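Long-range contacts in transcriptional regulator, Crp/Fnr family (PDB 3DV8), which probably regulates transcription as a dimeric Crp/Fnr-family factor, pairing a cyclic nucleotide-binding-type domain with a helix-turn-helix domain expected to contact DNA: residues Q29-T35 with A97-L103; Q54-Y58 with I67-R71; Y70-D74 with E158-I162. All blocks are in the same frame, centred on the assembly; numbering follows the deposited sequence.

Contact 1: Q29-T35 with A97-L103; sequences QHVKKGT and AEKDTDL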
ATOM      1  N   GLN A  29      20.340 -16.506  12.767  1.00 59.83           N
ATOM      2  CA  GLN A  29      20.467 -17.024  11.402  1.00 60.28           C
ATOM      3  C   GLN A  29      21.303 -16.107  10.524  1.00 59.42           C
ATOM      4  O   GLN A  29      21.013 -14.914  10.454  1.00 59.47           O
ATOM      5  CB  GLN A  29      19.060 -17.140  10.808  1.00 60.09           C
ATOM      6  CG  GLN A  29      18.954 -17.804   9.436  1.00 62.13           C
ATOM      7  CD  GLN A  29      17.536 -17.793   8.854  1.00 62.47           C
ATOM      8  OE1 GLN A  29      17.123 -18.750   8.205  1.00 73.42           O
ATOM      9  NE2 GLN A  29      16.797 -16.708   9.070  1.00 69.31           N
ATOM     10  N   HIS A  30      22.348 -16.665   9.902  1.00 59.20           N
ATOM     11  CA  HIS A  30      23.158 -15.961   8.906  1.00 59.08           C
ATOM     12  C   HIS A  30      22.573 -16.409   7.563  1.00 58.94           C
ATOM     13  O   HIS A  30      22.523 -17.609   7.281  1.00 59.39           O
ATOM     14  CB  HIS A  30      24.657 -16.307   9.004  1.00 59.11           C
ATOM     15  CG  HIS A  30      25.504 -15.632   7.958  1.00 60.19           C
ATOM     16  ND1 HIS A  30      25.806 -14.285   7.992  1.00 62.60           N
ATOM     17  CD2 HIS A  30      26.105 -16.121   6.845  1.00 61.63           C
ATOM     18  CE1 HIS A  30      26.549 -13.972   6.945  1.00 61.08           C
ATOM     19  NE2 HIS A  30      26.752 -15.072   6.238  1.00 63.16           N
ATOM     20  N   VAL A  31      22.132 -15.445   6.756  1.00 58.58           N
ATOM     21  CA  VAL A  31      21.496 -15.688   5.454  1.00 58.49           C
ATOM     22  C   VAL A  31      22.399 -15.146   4.348  1.00 58.44           C
ATOM     23  O   VAL A  31      22.723 -13.967   4.367  1.00 59.05           O
ATOM     24  CB  VAL A  31      20.113 -14.966   5.390  1.00 57.86           C
ATOM     25  CG1 VAL A  31      19.371 -15.320   4.122  1.00 55.55           C
ATOM     26  CG2 VAL A  31      19.263 -15.333   6.595  1.00 56.98           C
ATOM     27  N   LYS A  32      22.818 -15.995   3.405  1.00 58.44           N
ATOM     28  CA  LYS A  32      23.661 -15.552   2.276  1.00 58.63           C
ATOM     29  C   LYS A  32      22.809 -14.804   1.246  1.00 58.27           C
ATOM     30  O   LYS A  32      21.594 -15.034   1.157  1.00 57.57           O
ATOM     31  CB  LYS A  32      24.418 -16.718   1.618  1.00 58.69           C
ATOM     32  CG  LYS A  32      25.445 -17.367   2.537  1.00 59.76           C
ATOM     33  CD  LYS A  32      26.374 -18.318   1.807  1.00 59.35           C
ATOM     34  CE  LYS A  32      27.369 -18.970   2.778  1.00 61.65           C
ATOM     35  NZ  LYS A  32      28.480 -19.699   2.090  1.00 62.05           N
ATOM     36  N   LYS A  33      23.456 -13.922   0.478  1.00 58.14           N
ATOM     37  CA  LYS A  33      22.755 -13.113  -0.522  1.00 58.93           C
ATOM     38  C   LYS A  33      22.153 -13.972  -1.620  1.00 57.38           C
ATOM     39  O   LYS A  33      22.791 -14.908  -2.070  1.00 57.76           O
ATOM     40  CB  LYS A  33      23.632 -11.999  -1.119  1.00 59.37           C
ATOM     41  CG  LYS A  33      24.718 -12.387  -2.108  1.00 61.29           C
ATOM     42  CD  LYS A  33      25.467 -11.142  -2.603  1.00 61.19           C
ATOM     43  CE  LYS A  33      24.702 -10.353  -3.647  1.00 63.04           C
ATOM     44  NZ  LYS A  33      25.275  -8.979  -3.773  1.00 67.20           N
ATOM     45  N   GLY A  34      20.936 -13.633  -2.035  1.00 56.09           N
ATOM     46  CA  GLY A  34      20.185 -14.402  -3.017  1.00 55.36           C
ATOM     47  C   GLY A  34      19.229 -15.415  -2.399  1.00 55.37           C
ATOM     48  O   GLY A  34      18.454 -16.037  -3.141  1.00 56.10           O
ATOM     49  N   THR A  35      19.270 -15.600  -1.068  1.00 54.36           N
ATOM     50  CA  THR A  35      18.366 -16.532  -0.390  1.00 54.70           C
ATOM     51  C   THR A  35      17.004 -15.864  -0.189  1.00 55.87           C
ATOM     52  O   THR A  35      16.926 -14.730   0.304  1.00 55.69           O
ATOM     53  CB  THR A  35      18.867 -16.961   1.014  1.00 54.54           C
ATOM     54  OG1 THR A  35      20.205 -17.462   0.940  1.00 55.13           O
ATOM     55  CG2 THR A  35      17.955 -18.030   1.624  1.00 52.83           C
ATOM     56  N   ALA A  97      17.413 -11.899   0.780  1.00 57.23           N
ATOM     57  CA  ALA A  97      18.643 -11.203   1.191  1.00 57.47           C
ATOM     58  C   ALA A  97      19.393 -10.643  -0.028  1.00 57.39           C
ATOM     59  O   ALA A  97      19.817 -11.410  -0.897  1.00 57.22           O
ATOM     60  CB  ALA A  97      19.565 -12.159   1.980  1.00 56.59           C
ATOM     61  N   GLU A  98      19.543  -9.320  -0.092  1.00 57.37           N
ATOM     62  CA  GLU A  98      20.336  -8.661  -1.159  1.00 58.15           C
ATOM     63  C   GLU A  98      21.839  -8.665  -0.890  1.00 58.89           C
ATOM     64  O   GLU A  98      22.629  -8.508  -1.820  1.00 59.46           O
ATOM     65  CB  GLU A  98      19.877  -7.229  -1.407  1.00 58.38           C
ATOM     66  CG  GLU A  98      18.615  -7.153  -2.175  1.00 56.59           C
ATOM     67  CD  GLU A  98      18.286  -5.734  -2.544  1.00 60.43           C
ATOM     68  OE1 GLU A  98      18.151  -4.884  -1.625  1.00 58.13           O
ATOM     69  OE2 GLU A  98      18.151  -5.490  -3.759  1.00 57.92           O
ATOM     70  N   LYS A  99      22.205  -8.740   0.386  1.00 59.72           N
ATOM     71  CA  LYS A  99      23.582  -8.906   0.844  1.00 60.52           C
ATOM     72  C   LYS A  99      23.509  -9.965   1.926  1.00 60.96           C
ATOM     73  O   LYS A  99      22.394 -10.309   2.367  1.00 61.69           O
ATOM     74  CB  LYS A  99      24.122  -7.597   1.403  1.00 60.36           C
ATOM     75  CG  LYS A  99      24.237  -6.491   0.352  1.00 61.82           C
ATOM     76  CD  LYS A  99      24.858  -5.240   0.960  1.00 61.81           C
ATOM     77  CE  LYS A  99      25.195  -4.205  -0.094  1.00 62.27           C
ATOM     78  NZ  LYS A  99      23.992  -3.637  -0.696  1.00 64.50           N
ATOM     79  N   ASP A 100      24.664 -10.514   2.325  1.00 60.94           N
ATOM     80  CA  ASP A 100      24.719 -11.509   3.416  1.00 60.51           C
ATOM     81  C   ASP A 100      24.168 -10.836   4.658  1.00 59.76           C
ATOM     82  O   ASP A 100      24.644  -9.760   5.013  1.00 60.33           O
ATOM     83  CB  ASP A 100      26.146 -11.991   3.695  1.00 60.85           C
ATOM     84  CG  ASP A 100      26.697 -12.890   2.607  1.00 61.22           C
ATOM     85  OD1 ASP A 100      26.018 -13.147   1.589  1.00 64.28           O
ATOM     86  OD2 ASP A 100      27.842 -13.348   2.788  1.00 63.83           O
ATOM     87  N   THR A 101      23.174 -11.450   5.295  1.00 58.93           N
ATOM     88  CA  THR A 101      22.477 -10.827   6.420  1.00 58.81           C
ATOM     89  C   THR A 101      22.409 -11.682   7.690  1.00 58.42           C
ATOM     90  O   THR A 101      22.128 -12.879   7.626  1.00 58.19           O
ATOM     91  CB  THR A 101      21.051 -10.425   5.987  1.00 58.80           C
ATOM     92  OG1 THR A 101      21.131  -9.642   4.787  1.00 58.65           O
ATOM     93  CG2 THR A 101      20.353  -9.613   7.074  1.00 58.53           C
ATOM     94  N   ASP A 102      22.685 -11.041   8.827  1.00 58.40           N
ATOM     95  CA  ASP A 102      22.568 -11.643  10.158  1.00 58.58           C
ATOM     96  C   ASP A 102      21.225 -11.195  10.729  1.00 57.79           C
ATOM     97  O   ASP A 102      21.013  -9.999  10.942  1.00 55.89           O
ATOM     98  CB  ASP A 102      23.705 -11.187  11.075  1.00 59.00           C
ATOM     99  CG  ASP A 102      25.041 -11.724  10.646  1.00 59.92           C
ATOM    100  OD1 ASP A 102      25.131 -12.941  10.371  1.00 61.82           O
ATOM    101  OD2 ASP A 102      26.012 -10.939  10.617  1.00 62.88           O
ATOM    102  N   LEU A 103      20.336 -12.168  10.956  1.00 58.66           N
ATOM    103  CA  LEU A 103      18.984 -11.945  11.467  1.00 59.59           C
ATOM    104  C   LEU A 103      18.746 -12.659  12.793  1.00 58.00           C
ATOM    105  O   LEU A 103      19.425 -13.628  13.129  1.00 57.51           O
ATOM    106  CB  LEU A 103      17.926 -12.527  10.505  1.00 59.78           C
ATOM    107  CG  LEU A 103      17.715 -12.069   9.068  1.00 62.40           C
ATOM    108  CD1 LEU A 103      18.943 -12.312   8.221  1.00 67.43           C
ATOM    109  CD2 LEU A 103      16.547 -12.849   8.480  1.00 61.15           C
TER
HETATM  110  O   HOH W   1      28.440 -15.821   4.053  1.00 52.72           O
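His30 and Asp102 face each other in a non-hydrogen-bonded pair of an antiparallel strand pairing, and the histidine shows how one ring can meet two acidic neighbours. With CG anti to the backbone N (chi1 178°), this torsion sets the imidazole alongside Asp102. CB and CG pass near Asp102 OD1, and His30 ND1 donates to Asp102 OD1 at 2.8 Å. The oxygen lies close to the ring plane but is approached from above its own carboxylate plane, the two planes being 44° apart. Farther out, His30 CE1 comes to 3.8 Å from Asp100 CB. At the tip, NE2 shares a water with Asp100 OD2, to which the water donates. The ring and the Asp100 carboxylate stand nearly perpendicular.

Backbone bonds hold the frame: Gln29 and Leu103 bond in both directions, as do Val31 and Thr101, with Val31 N 2.7 Å from Thr101 O. On the sheet face opposite His30, Val31 CG2 packs on Leu103 CD1, and Ile37 of strand 36-39 touches both. This is the double-sheeted beta-roll of the cyclic nucleotide-binding domain, a cupin-type fold, where both segments cross from one of its two sheets to the other. A type II turn from Lys32 to Thr35 makes the passage on one side. Thr35 OG1 bonds to Lys32 O within it, and Gly34 takes a positive phi.

Across the turn, Gly34 N donates to Ala97 O at 2.7 Å and Ala97 N to Thr35 O at 2.9 Å, so the pairing resumes in the second sheet. Ala97 CB packs 3.8 Å from Val31 CG1. Asp100 OD1 accepts from Lys33 N at 2.9 Å on its anti side, somewhat out of the carboxylate plane, while the Lys33 side chain bends so that NZ makes a weak bond to Glu98 O.

Contact 2: Q54-Y58 with I67-R71; sequences QLRTY and ITLYR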
ATOM      1  N   GLN A  54      20.914  -6.532   4.430  1.00 59.44           N
ATOM      2  CA  GLN A  54      19.956  -5.892   3.537  1.00 59.52           C
ATOM      3  C   GLN A  54      18.963  -6.915   2.961  1.00 59.45           C
ATOM      4  O   GLN A  54      19.382  -7.909   2.355  1.00 58.86           O
ATOM      5  CB  GLN A  54      20.723  -5.173   2.425  1.00 59.41           C
ATOM      6  CG  GLN A  54      19.870  -4.272   1.519  1.00 61.28           C
ATOM      7  CD  GLN A  54      20.702  -3.572   0.451  1.00 59.66           C
ATOM      8  OE1 GLN A  54      21.758  -3.005   0.735  1.00 58.80           O
ATOM      9  NE2 GLN A  54      20.221  -3.604  -0.777  1.00 58.95           N
ATOM     10  N   LEU A  55      17.665  -6.673   3.203  1.00 59.67           N
ATOM     11  CA  LEU A  55      16.560  -7.511   2.720  1.00 59.01           C
ATOM     12  C   LEU A  55      15.725  -6.718   1.725  1.00 57.99           C
ATOM     13  O   LEU A  55      15.649  -5.481   1.795  1.00 57.56           O
ATOM     14  CB  LEU A  55      15.666  -7.995   3.866  1.00 58.66           C
ATOM     15  CG  LEU A  55      16.313  -8.832   4.977  1.00 61.10           C
ATOM     16  CD1 LEU A  55      15.248  -9.215   6.017  1.00 60.79           C
ATOM     17  CD2 LEU A  55      17.019 -10.086   4.425  1.00 60.37           C
ATOM     18  N   ARG A  56      15.093  -7.447   0.815  1.00 56.82           N
ATOM     19  CA  ARG A  56      14.280  -6.872  -0.235  1.00 56.63           C
ATOM     20  C   ARG A  56      12.899  -7.543  -0.292  1.00 56.94           C
ATOM     21  O   ARG A  56      12.811  -8.742  -0.599  1.00 56.94           O
ATOM     22  CB  ARG A  56      15.012  -7.097  -1.545  1.00 57.33           C
ATOM     23  CG  ARG A  56      14.352  -6.503  -2.774  1.00 57.49           C
ATOM     24  CD  ARG A  56      14.502  -7.418  -3.967  1.00 56.70           C
ATOM     25  NE  ARG A  56      13.689  -6.954  -5.089  1.00 56.79           N
ATOM     26  CZ  ARG A  56      13.408  -7.661  -6.179  1.00 55.59           C
ATOM     27  NH1 ARG A  56      13.801  -8.921  -6.301  1.00 54.19           N
ATOM     28  NH2 ARG A  56      12.661  -7.105  -7.126  1.00 57.89           N
ATOM     29  N   THR A  57      11.840  -6.764  -0.008  1.00 56.16           N
ATOM     30  CA  THR A  57      10.455  -7.227  -0.102  1.00 55.36           C
ATOM     31  C   THR A  57       9.946  -6.848  -1.487  1.00 54.93           C
ATOM     32  O   THR A  57      10.024  -5.697  -1.876  1.00 54.29           O
ATOM     33  CB  THR A  57       9.573  -6.634   0.985  1.00 55.13           C
ATOM     34  OG1 THR A  57      10.078  -7.066   2.247  1.00 55.48           O
ATOM     35  CG2 THR A  57       8.110  -7.104   0.838  1.00 54.62           C
ATOM     36  N   TYR A  58       9.456  -7.836  -2.231  1.00 55.63           N
ATOM     37  CA  TYR A  58       8.940  -7.632  -3.581  1.00 55.63           C
ATOM     38  C   TYR A  58       7.759  -8.546  -3.906  1.00 56.17           C
ATOM     39  O   TYR A  58       7.417  -9.465  -3.134  1.00 55.49           O
ATOM     40  CB  TYR A  58      10.069  -7.814  -4.606  1.00 55.50           C
ATOM     41  CG  TYR A  58      10.673  -9.213  -4.744  1.00 54.56           C
ATOM     42  CD1 TYR A  58      11.517  -9.746  -3.752  1.00 54.89           C
ATOM     43  CD2 TYR A  58      10.463  -9.975  -5.903  1.00 54.33           C
ATOM     44  CE1 TYR A  58      12.102 -11.024  -3.893  1.00 53.21           C
ATOM     45  CE2 TYR A  58      11.034 -11.247  -6.052  1.00 55.99           C
ATOM     46  CZ  TYR A  58      11.858 -11.764  -5.047  1.00 56.24           C
ATOM     47  OH  TYR A  58      12.412 -13.012  -5.205  1.00 54.06           O
ATOM     48  N   ILE A  67       8.578  -6.099  -8.955  1.00 57.20           N
ATOM     49  CA  ILE A  67       8.763  -4.702  -8.502  1.00 55.53           C
ATOM     50  C   ILE A  67       9.043  -4.723  -6.983  1.00 54.59           C
ATOM     51  O   ILE A  67       8.337  -5.404  -6.244  1.00 54.56           O
ATOM     52  CB  ILE A  67       7.587  -3.738  -8.890  1.00 55.44           C
ATOM     53  CG1 ILE A  67       7.947  -2.279  -8.550  1.00 56.15           C
ATOM     54  CG2 ILE A  67       6.279  -4.132  -8.230  1.00 56.24           C
ATOM     55  CD1 ILE A  67       6.927  -1.239  -9.032  1.00 55.55           C
ATOM     56  N   THR A  68      10.084  -4.008  -6.541  1.00 53.32           N
ATOM     57  CA  THR A  68      10.444  -3.903  -5.116  1.00 53.51           C
ATOM     58  C   THR A  68       9.453  -2.985  -4.386  1.00 53.63           C
ATOM     59  O   THR A  68       9.223  -1.854  -4.816  1.00 54.16           O
ATOM     60  CB  THR A  68      11.877  -3.318  -4.915  1.00 52.91           C
ATOM     61  OG1 THR A  68      12.833  -4.174  -5.551  1.00 52.83           O
ATOM     62  CG2 THR A  68      12.243  -3.165  -3.431  1.00 50.65           C
ATOM     63  N   LEU A  69       8.876  -3.482  -3.294  1.00 53.71           N
ATOM     64  CA  LEU A  69       7.979  -2.694  -2.463  1.00 54.79           C
ATOM     65  C   LEU A  69       8.812  -1.787  -1.548  1.00 56.13           C
ATOM     66  O   LEU A  69       8.572  -0.584  -1.476  1.00 57.52           O
ATOM     67  CB  LEU A  69       7.037  -3.592  -1.659  1.00 54.70           C
ATOM     68  CG  LEU A  69       6.119  -4.515  -2.476  1.00 54.68           C
ATOM     69  CD1 LEU A  69       5.186  -5.253  -1.535  1.00 52.20           C
ATOM     70  CD2 LEU A  69       5.303  -3.758  -3.514  1.00 53.21           C
ATOM     71  N   TYR A  70       9.785  -2.369  -0.860  1.00 56.30           N
ATOM     72  CA  TYR A  70      10.677  -1.627   0.034  1.00 56.38           C
ATOM     73  C   TYR A  70      11.878  -2.487   0.380  1.00 56.85           C
ATOM     74  O   TYR A  70      11.891  -3.695   0.106  1.00 56.08           O
ATOM     75  CB  TYR A  70       9.946  -1.224   1.332  1.00 56.99           C
ATOM     76  CG  TYR A  70       9.319  -2.393   2.068  1.00 57.27           C
ATOM     77  CD1 TYR A  70      10.052  -3.130   3.005  1.00 54.94           C
ATOM     78  CD2 TYR A  70       7.989  -2.774   1.810  1.00 59.04           C
ATOM     79  CE1 TYR A  70       9.492  -4.225   3.665  1.00 58.56           C
ATOM     80  CE2 TYR A  70       7.406  -3.861   2.471  1.00 61.34           C
ATOM     81  CZ  TYR A  70       8.169  -4.590   3.395  1.00 61.84           C
ATOM     82  OH  TYR A  70       7.612  -5.660   4.057  1.00 61.42           O
ATOM     83  N   ARG A  71      12.867  -1.851   0.998  1.00 57.78           N
ATOM     84  CA  ARG A  71      14.069  -2.513   1.492  1.00 58.90           C
ATOM     85  C   ARG A  71      14.179  -2.328   3.009  1.00 58.92           C
ATOM     86  O   ARG A  71      13.767  -1.298   3.555  1.00 58.21           O
ATOM     87  CB  ARG A  71      15.310  -1.963   0.798  1.00 58.88           C
ATOM     88  CG  ARG A  71      15.528  -2.498  -0.610  1.00 59.13           C
ATOM     89  CD  ARG A  71      16.581  -1.656  -1.318  1.00 60.03           C
ATOM     90  NE  ARG A  71      17.272  -2.318  -2.427  1.00 59.67           N
ATOM     91  CZ  ARG A  71      18.091  -1.702  -3.289  1.00 62.39           C
ATOM     92  NH1 ARG A  71      18.278  -0.379  -3.272  1.00 66.08           N
ATOM     93  NH2 ARG A  71      18.697  -2.411  -4.232  1.00 62.61           N
TER
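Arg56 NE donates to Thr68 OG1 at 2.9 Å, a nearly straight bond (160°) lying in the guanidinium plane, with NH2 adding a weak second bond to the same oxygen. That hydroxyl also bonds to His178 of helix 172-179, and Arg56 NH1 forms a salt bridge with Glu66. The guanidinium lies over the ring face of Tyr58, two residues along the strand. A methionine in place of Arg56 would probably leave Glu66 without its cationic mate and Thr68 OG1 without its guanidinium donor.

Between the strands, Thr57 O accepts from Leu69 N at 2.9 Å and, weakly, from Tyr70 N, while Thr57 N donates to Tyr70 O at 3.1 Å. Tyr70 CG sits between the backbone N and the carbonyl carbon (chi1 55°), which turns the ring over Thr57: Thr57 CB lies 3.7 Å from the centroid of the Tyr70 ring, a CH-pi contact. Farther along, Gln54 NE2 rests over one face of the Arg71 guanidinium, and both groups bond to Glu98.

Ile67 and Leu69 are buried against helix 119-145 and meet the second subunit, Ile67 on its Met144 and Leu69 on its Met137. Two residues, Leu69 and Tyr70, facing one, Thr57, make a classic beta bulge in the 55-60/66-72 hairpin of the cyclic nucleotide-binding domain's beta-roll.

Contact 3: Y70-D74 with E158-I162; sequences YRLFD and EETSI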
ATOM      1  N   TYR A  70       9.785  -2.369  -0.860  1.00 56.30           N
ATOM      2  CA  TYR A  70      10.677  -1.627   0.034  1.00 56.38           C
ATOM      3  C   TYR A  70      11.878  -2.487   0.380  1.00 56.85           C
ATOM      4  O   TYR A  70      11.891  -3.695   0.106  1.00 56.08           O
ATOM      5  CB  TYR A  70       9.946  -1.224   1.332  1.00 56.99           C
ATOM      6  CG  TYR A  70       9.319  -2.393   2.068  1.00 57.27           C
ATOM      7  CD1 TYR A  70      10.052  -3.130   3.005  1.00 54.94           C
ATOM      8  CD2 TYR A  70       7.989  -2.774   1.810  1.00 59.04           C
ATOM      9  CE1 TYR A  70       9.492  -4.225   3.665  1.00 58.56           C
ATOM     10  CE2 TYR A  70       7.406  -3.861   2.471  1.00 61.34           C
ATOM     11  CZ  TYR A  70       8.169  -4.590   3.395  1.00 61.84           C
ATOM     12  OH  TYR A  70       7.612  -5.660   4.057  1.00 61.42           O
ATOM     13  N   ARG A  71      12.867  -1.851   0.998  1.00 57.78           N
ATOM     14  CA  ARG A  71      14.069  -2.513   1.492  1.00 58.90           C
ATOM     15  C   ARG A  71      14.179  -2.328   3.009  1.00 58.92           C
ATOM     16  O   ARG A  71      13.767  -1.298   3.555  1.00 58.21           O
ATOM     17  CB  ARG A  71      15.310  -1.963   0.798  1.00 58.88           C
ATOM     18  CG  ARG A  71      15.528  -2.498  -0.610  1.00 59.13           C
ATOM     19  CD  ARG A  71      16.581  -1.656  -1.318  1.00 60.03           C
ATOM     20  NE  ARG A  71      17.272  -2.318  -2.427  1.00 59.67           N
ATOM     21  CZ  ARG A  71      18.091  -1.702  -3.289  1.00 62.39           C
ATOM     22  NH1 ARG A  71      18.278  -0.379  -3.272  1.00 66.08           N
ATOM     23  NH2 ARG A  71      18.697  -2.411  -4.232  1.00 62.61           N
ATOM     24  N   LEU A  72      14.727  -3.351   3.665  1.00 59.74           N
ATOM     25  CA  LEU A  72      14.994  -3.352   5.100  1.00 60.08           C
ATOM     26  C   LEU A  72      16.521  -3.431   5.272  1.00 60.34           C
ATOM     27  O   LEU A  72      17.178  -4.245   4.613  1.00 59.57           O
ATOM     28  CB  LEU A  72      14.294  -4.537   5.770  1.00 59.90           C
ATOM     29  CG  LEU A  72      12.769  -4.644   5.632  1.00 58.69           C
ATOM     30  CD1 LEU A  72      12.313  -5.923   6.299  1.00 56.96           C
ATOM     31  CD2 LEU A  72      12.041  -3.441   6.241  1.00 57.06           C
ATOM     32  N   PHE A  73      17.067  -2.573   6.140  1.00 61.20           N
ATOM     33  CA  PHE A  73      18.521  -2.471   6.420  1.00 61.31           C
ATOM     34  C   PHE A  73      18.815  -2.835   7.887  1.00 61.81           C
ATOM     35  O   PHE A  73      17.935  -3.366   8.569  1.00 62.19           O
ATOM     36  CB  PHE A  73      18.986  -1.046   6.094  1.00 60.36           C
ATOM     37  CG  PHE A  73      18.731  -0.646   4.678  1.00 58.30           C
ATOM     38  CD1 PHE A  73      19.626  -1.020   3.669  1.00 55.36           C
ATOM     39  CD2 PHE A  73      17.597   0.095   4.343  1.00 56.34           C
ATOM     40  CE1 PHE A  73      19.404  -0.651   2.337  1.00 57.86           C
ATOM     41  CE2 PHE A  73      17.355   0.477   3.011  1.00 58.52           C
ATOM     42  CZ  PHE A  73      18.262   0.106   2.003  1.00 58.55           C
ATOM     43  N   ASP A  74      20.043  -2.577   8.357  1.00 62.11           N
ATOM     44  CA  ASP A  74      20.448  -2.824   9.762  1.00 62.48           C
ATOM     45  C   ASP A  74      19.456  -2.134  10.702  1.00 62.72           C
ATOM     46  O   ASP A  74      19.081  -0.998  10.443  1.00 62.58           O
ATOM     47  CB  ASP A  74      21.870  -2.290  10.063  1.00 61.80           C
ATOM     48  CG  ASP A  74      22.962  -2.919   9.183  1.00 59.81           C
ATOM     49  OD1 ASP A  74      22.644  -3.578   8.171  1.00 58.59           O
ATOM     50  OD2 ASP A  74      24.156  -2.751   9.494  1.00 58.49           O
ATOM     51  N   GLU A 158      19.950   5.921  -5.310  1.00 62.77           N
ATOM     52  CA  GLU A 158      19.764   5.103  -4.108  1.00 63.32           C
ATOM     53  C   GLU A 158      20.858   4.054  -3.997  1.00 63.55           C
ATOM     54  O   GLU A 158      21.488   3.959  -2.938  1.00 64.68           O
ATOM     55  CB  GLU A 158      18.403   4.398  -4.072  1.00 64.02           C
ATOM     56  CG  GLU A 158      18.088   3.709  -2.709  1.00 64.13           C
ATOM     57  CD  GLU A 158      16.843   2.821  -2.733  1.00 65.42           C
ATOM     58  OE1 GLU A 158      16.045   2.874  -3.691  1.00 71.78           O
ATOM     59  OE2 GLU A 158      16.664   2.062  -1.765  1.00 72.43           O
ATOM     60  N   GLU A 159      21.061   3.258  -5.056  1.00 63.16           N
ATOM     61  CA  GLU A 159      22.092   2.193  -5.040  1.00 63.36           C
ATOM     62  C   GLU A 159      23.500   2.701  -4.763  1.00 62.64           C
ATOM     63  O   GLU A 159      24.236   2.062  -4.005  1.00 62.71           O
ATOM     64  CB  GLU A 159      22.112   1.330  -6.314  1.00 64.05           C
ATOM     65  CG  GLU A 159      21.164   0.149  -6.339  1.00 66.55           C
ATOM     66  CD  GLU A 159      21.579  -1.029  -5.463  1.00 66.62           C
ATOM     67  OE1 GLU A 159      21.593  -0.909  -4.226  1.00 78.13           O
ATOM     68  OE2 GLU A 159      21.823  -2.122  -6.008  1.00 60.34           O
ATOM     69  N   THR A 160      23.862   3.831  -5.373  1.00 61.59           N
ATOM     70  CA  THR A 160      25.167   4.444  -5.129  1.00 61.23           C
ATOM     71  C   THR A 160      25.322   4.879  -3.656  1.00 61.09           C
ATOM     72  O   THR A 160      26.420   4.752  -3.104  1.00 61.73           O
ATOM     73  CB  THR A 160      25.493   5.593  -6.127  1.00 60.97           C
ATOM     74  OG1 THR A 160      24.413   6.524  -6.166  1.00 59.66           O
ATOM     75  CG2 THR A 160      25.715   5.039  -7.529  1.00 59.93           C
ATOM     76  N   SER A 161      24.240   5.345  -3.021  1.00 60.96           N
ATOM     77  CA  SER A 161      24.268   5.707  -1.581  1.00 61.63           C
ATOM     78  C   SER A 161      24.438   4.484  -0.685  1.00 61.01           C
ATOM     79  O   SER A 161      25.233   4.518   0.255  1.00 60.02           O
ATOM     80  CB  SER A 161      23.012   6.470  -1.152  1.00 61.93           C
ATOM     81  OG  SER A 161      22.961   7.716  -1.811  1.00 66.09           O
ATOM     82  N   ILE A 162      23.690   3.421  -0.998  1.00 60.81           N
ATOM     83  CA  ILE A 162      23.740   2.146  -0.257  1.00 60.93           C
ATOM     84  C   ILE A 162      25.121   1.493  -0.350  1.00 60.53           C
ATOM     85  O   ILE A 162      25.689   1.083   0.673  1.00 60.46           O
ATOM     86  CB  ILE A 162      22.676   1.141  -0.776  1.00 60.83           C
ATOM     87  CG1 ILE A 162      21.267   1.641  -0.454  1.00 62.14           C
ATOM     88  CG2 ILE A 162      22.857  -0.232  -0.146  1.00 59.89           C
ATOM     89  CD1 ILE A 162      20.187   0.826  -1.118  1.00 61.46           C
TER
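Arg71 extends from its strand toward helix 148-163, where Glu158 and Glu159 receive its two terminal nitrogens in quite different orientations. Glu158 OE2 comes to the edge of the guanidinium, near its plane, 3.3 Å from Arg71 NH1. The bond is long and weak, and the carboxylate is turned 78° from the guanidinium. Glu159 crosses the arginine at about a right angle, and Glu159 OE1 lies 3.3 Å from Arg71 NH2, in an oblique position, with the planes 48° apart.

Chain shape explains how successive residues of one helix reach the same cation. Glu158 runs out extended, whereas Glu159 folds back at chi2 (-74°) and so brings its carboxylate round. Both ion pairs are loose beside the salt bridge that Arg71 NE makes with Glu98, and three acidic side chains round one arginine are likely to stabilise its positive charge.

The result is a salt-bridge network across a domain boundary: the strand belongs to the cyclic nucleotide-binding domain and the helix to the Crp-like helix-turn-helix domain. The short segments 70-72 and 158-162 run almost parallel, their axes no closer than 13.2 Å, so side chains alone span the gap.

One turn beyond Glu158, whose backbone O accepts from Ile162 N, the isoleucine points back toward the strand. Ile162 CD1 approaches the Arg71 guanidinium obliquely. The same methyl, Ile162 CD1, meets the edge of the Phe73 ring, 3.7 Å from Phe73 CZ. The two side chains cross at about a right angle, the methyl near the ring plane. The other branch, Ile162 CG2, meets the polar ends of Gln54 and Lys99.

The three contacts trace a path from the beta-roll to the helix-turn-helix domain, which probably binds DNA. Contact 1 begins in one sheet of the roll (strands 27-31 and 101-107) and passes into the other beside strand 94-97; contact 2, about 13 Å away between centres, pairs strands 55-60 and 66-72 of that second sheet and falls in sequence between the segments of contact 1. Contact 3 shares strand 66-72, with Tyr70 and Arg71, at about 9 Å between centres, then jumps to helix 148-163; its centre is about 14 Å from that of contact 1. Glu98, Lys99 and Gln54 knit the three together. This would be consistent with the beta-roll helping to position that domain.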